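Local coordinates for protein nicotinate-nucleotide pyrophosphorylase (Francisella tularensis subsp. tularensis, PDB 3TQV) that probably catalyses the transfer of phosphoribose to quinolinate, with loss of carbon dioxide, to give nicotinate mononucleotide for NAD biosynthesis, at residues Gly147-Gln152 with His164-Phe169. Numbering follows the deposited sequence.
Sequences GFRLAQ and HRIGLF. With PO4 (phosphate ion), chain F.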
loop_
_atom_site.group_PDB
_atom_site.type_symbol
_atom_site.label_atom_id
_atom_site.label_comp_id
_atom_site.label_asym_id
_atom_site.label_seq_id
_atom_site.Cartn_x
_atom_site.Cartn_y
_atom_site.Cartn_z
ATOM N N GLY B 147 -3.629 8.126 -3.334
ATOM C CA GLY B 147 -3.851 7.993 -4.759
ATOM C C GLY B 147 -4.717 6.799 -5.094
ATOM O O GLY B 147 -5.087 6.593 -6.245
ATOM N N PHE B 148 -5.016 6.002 -4.079
ATOM C CA PHE B 148 -5.736 4.748 -4.241
ATOM C C PHE B 148 -6.988 4.771 -3.397
ATOM O O PHE B 148 -7.419 3.725 -2.911
ATOM C CB PHE B 148 -4.874 3.564 -3.793
ATOM C CG PHE B 148 -3.819 3.180 -4.779
ATOM C CD1 PHE B 148 -4.027 2.115 -5.646
ATOM C CD2 PHE B 148 -2.620 3.883 -4.836
ATOM C CE1 PHE B 148 -3.072 1.754 -6.586
ATOM C CE2 PHE B 148 -1.633 3.532 -5.754
ATOM C CZ PHE B 148 -1.857 2.449 -6.643
ATOM N N ARG B 149 -7.557 5.960 -3.215
ATOM C CA ARG B 149 -8.783 6.098 -2.440
ATOM C C ARG B 149 -9.909 5.288 -3.065
ATOM O O ARG B 149 -10.464 4.387 -2.438
ATOM C CB ARG B 149 -9.191 7.566 -2.338
ATOM C CG ARG B 149 -10.643 7.776 -1.972
ATOM C CD ARG B 149 -10.941 7.570 -0.499
ATOM N NE ARG B 149 -10.331 8.631 0.297
ATOM C CZ ARG B 149 -9.437 8.393 1.240
ATOM N NH1 ARG B 149 -9.086 7.140 1.494
ATOM N NH2 ARG B 149 -8.900 9.384 1.926
ATOM N N LEU B 150 -10.231 5.604 -4.316
ATOM C CA LEU B 150 -11.313 4.925 -5.007
ATOM C C LEU B 150 -10.969 3.459 -5.311
ATOM O O LEU B 150 -11.801 2.560 -5.148
ATOM C CB LEU B 150 -11.694 5.697 -6.277
ATOM C CG LEU B 150 -12.443 7.011 -6.009
ATOM C CD1 LEU B 150 -12.673 7.771 -7.307
ATOM C CD2 LEU B 150 -13.774 6.779 -5.281
ATOM N N ALA B 151 -9.731 3.231 -5.733
ATOM C CA ALA B 151 -9.248 1.884 -6.019
ATOM C C ALA B 151 -9.462 0.956 -4.831
ATOM O O ALA B 151 -9.911 -0.180 -5.006
ATOM C CB ALA B 151 -7.762 1.917 -6.426
ATOM N N GLN B 152 -9.153 1.435 -3.622
ATOM C CA GLN B 152 -9.372 0.642 -2.407
ATOM C C GLN B 152 -10.851 0.548 -1.940
ATOM O O GLN B 152 -11.269 -0.452 -1.372
ATOM C CB GLN B 152 -8.453 1.117 -1.274
ATOM C CG GLN B 152 -6.974 0.842 -1.550
ATOM C CD GLN B 152 -6.145 0.657 -0.276
ATOM O OE1 GLN B 152 -5.821 -0.477 0.120
ATOM N NE2 GLN B 152 -5.803 1.768 0.369
ATOM N N HIS B 164 -17.957 3.403 3.798
ATOM C CA HIS B 164 -18.114 4.617 4.589
ATOM C C HIS B 164 -17.848 5.772 3.626
ATOM O O HIS B 164 -17.542 5.541 2.464
ATOM C CB HIS B 164 -17.093 4.610 5.714
ATOM C CG HIS B 164 -17.246 5.731 6.691
ATOM N ND1 HIS B 164 -18.264 5.779 7.615
ATOM C CD2 HIS B 164 -16.488 6.826 6.911
ATOM C CE1 HIS B 164 -18.137 6.865 8.352
ATOM N NE2 HIS B 164 -17.062 7.515 7.949
ATOM N N ARG B 165 -17.959 7.009 4.087
ATOM C CA ARG B 165 -17.878 8.132 3.157
ATOM C C ARG B 165 -16.611 8.067 2.295
ATOM O O ARG B 165 -15.567 7.621 2.754
ATOM C CB ARG B 165 -17.959 9.458 3.905
ATOM C CG ARG B 165 -16.930 9.595 4.999
ATOM C CD ARG B 165 -16.892 10.996 5.575
ATOM N NE ARG B 165 -15.708 11.192 6.411
ATOM C CZ ARG B 165 -15.339 12.350 6.956
ATOM N NH1 ARG B 165 -16.059 13.453 6.765
ATOM N NH2 ARG B 165 -14.236 12.392 7.700
ATOM N N ILE B 166 -16.695 8.504 1.044
ATOM C CA ILE B 166 -15.500 8.550 0.210
ATOM C C ILE B 166 -14.449 9.538 0.721
ATOM O O ILE B 166 -13.253 9.252 0.659
ATOM C CB ILE B 166 -15.816 8.885 -1.269
ATOM C CG1 ILE B 166 -16.899 7.951 -1.806
ATOM C CG2 ILE B 166 -14.532 8.844 -2.118
ATOM C CD1 ILE B 166 -16.669 6.481 -1.457
ATOM N N GLY B 167 -14.880 10.697 1.218
ATOM C CA GLY B 167 -13.930 11.727 1.602
ATOM C C GLY B 167 -14.395 12.812 2.551
ATOM O O GLY B 167 -15.166 12.548 3.480
ATOM N N LEU B 168 -13.911 14.036 2.341
ATOM C CA LEU B 168 -14.296 15.147 3.209
ATOM C C LEU B 168 -15.498 15.926 2.651
ATOM O O LEU B 168 -16.026 16.830 3.302
ATOM C CB LEU B 168 -13.105 16.081 3.466
ATOM C CG LEU B 168 -11.880 15.487 4.187
ATOM C CD1 LEU B 168 -10.626 16.341 3.984
ATOM C CD2 LEU B 168 -12.131 15.234 5.680
ATOM N N PHE B 169 -15.945 15.543 1.458
ATOM C CA PHE B 169 -16.966 16.301 0.741
ATOM C C PHE B 169 -18.361 15.647 0.709
ATOM O O PHE B 169 -19.371 16.338 0.799
ATOM C CB PHE B 169 -16.488 16.568 -0.684
ATOM C CG PHE B 169 -16.134 15.325 -1.430
ATOM C CD1 PHE B 169 -17.114 14.592 -2.081
ATOM C CD2 PHE B 169 -14.827 14.874 -1.461
ATOM C CE1 PHE B 169 -16.795 13.441 -2.753
ATOM C CE2 PHE B 169 -14.488 13.724 -2.137
ATOM C CZ PHE B 169 -15.473 13.002 -2.785
HETATM P P PO4 F . -13.182 8.768 8.024
HETATM O O1 PO4 F . -13.893 8.217 9.222
HETATM O O2 PO4 F . -12.140 7.798 7.541
HETATM O O3 PO4 F . -14.178 9.031 6.936
HETATM O O4 PO4 F . -12.535 10.068 8.396
#
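The first turn of helix 149-159 faces the irregular loop 164-169, and the nearest CA atoms across the two segments are those of Leu-150 and Ile-166, 7.6 Å apart. No backbone hydrogen bond joins them; Ile-166 packs against the helix, its CG2 3.9 Å from Leu-150 CD2, the two side chains crossing at about a right angle. Arg-149 runs past Ile-166 in the opposite direction, its CG 4.0 Å from Ile-166 CG2. CG of Arg-149 stands anti to the backbone N (chi1 161°), and bends at chi2 and chi3 then fold the chain beside the loop. Arg-149 NE lies 3.0 Å from Ile-166 O, but the angle is too poor for a hydrogen bond. The guanidinium is instead held through NH1 by the carbonyl of Arg-142. Arg-165 extends from CG to NE and grips a phosphate ion, probably from the crystallisation liquor, with two nearly straight bonds, NE to O3 at 2.7 Å and NH2 to O4 at 3.0 Å. The His-164 ring lies edge-on near the ion, and Arg-142 N gives it another hydrogen bond. Arg-142 and Arg-165 are predicted substrate-binding residues, consistent with an anion-binding active-site pocket of a type II phosphoribosyltransferase.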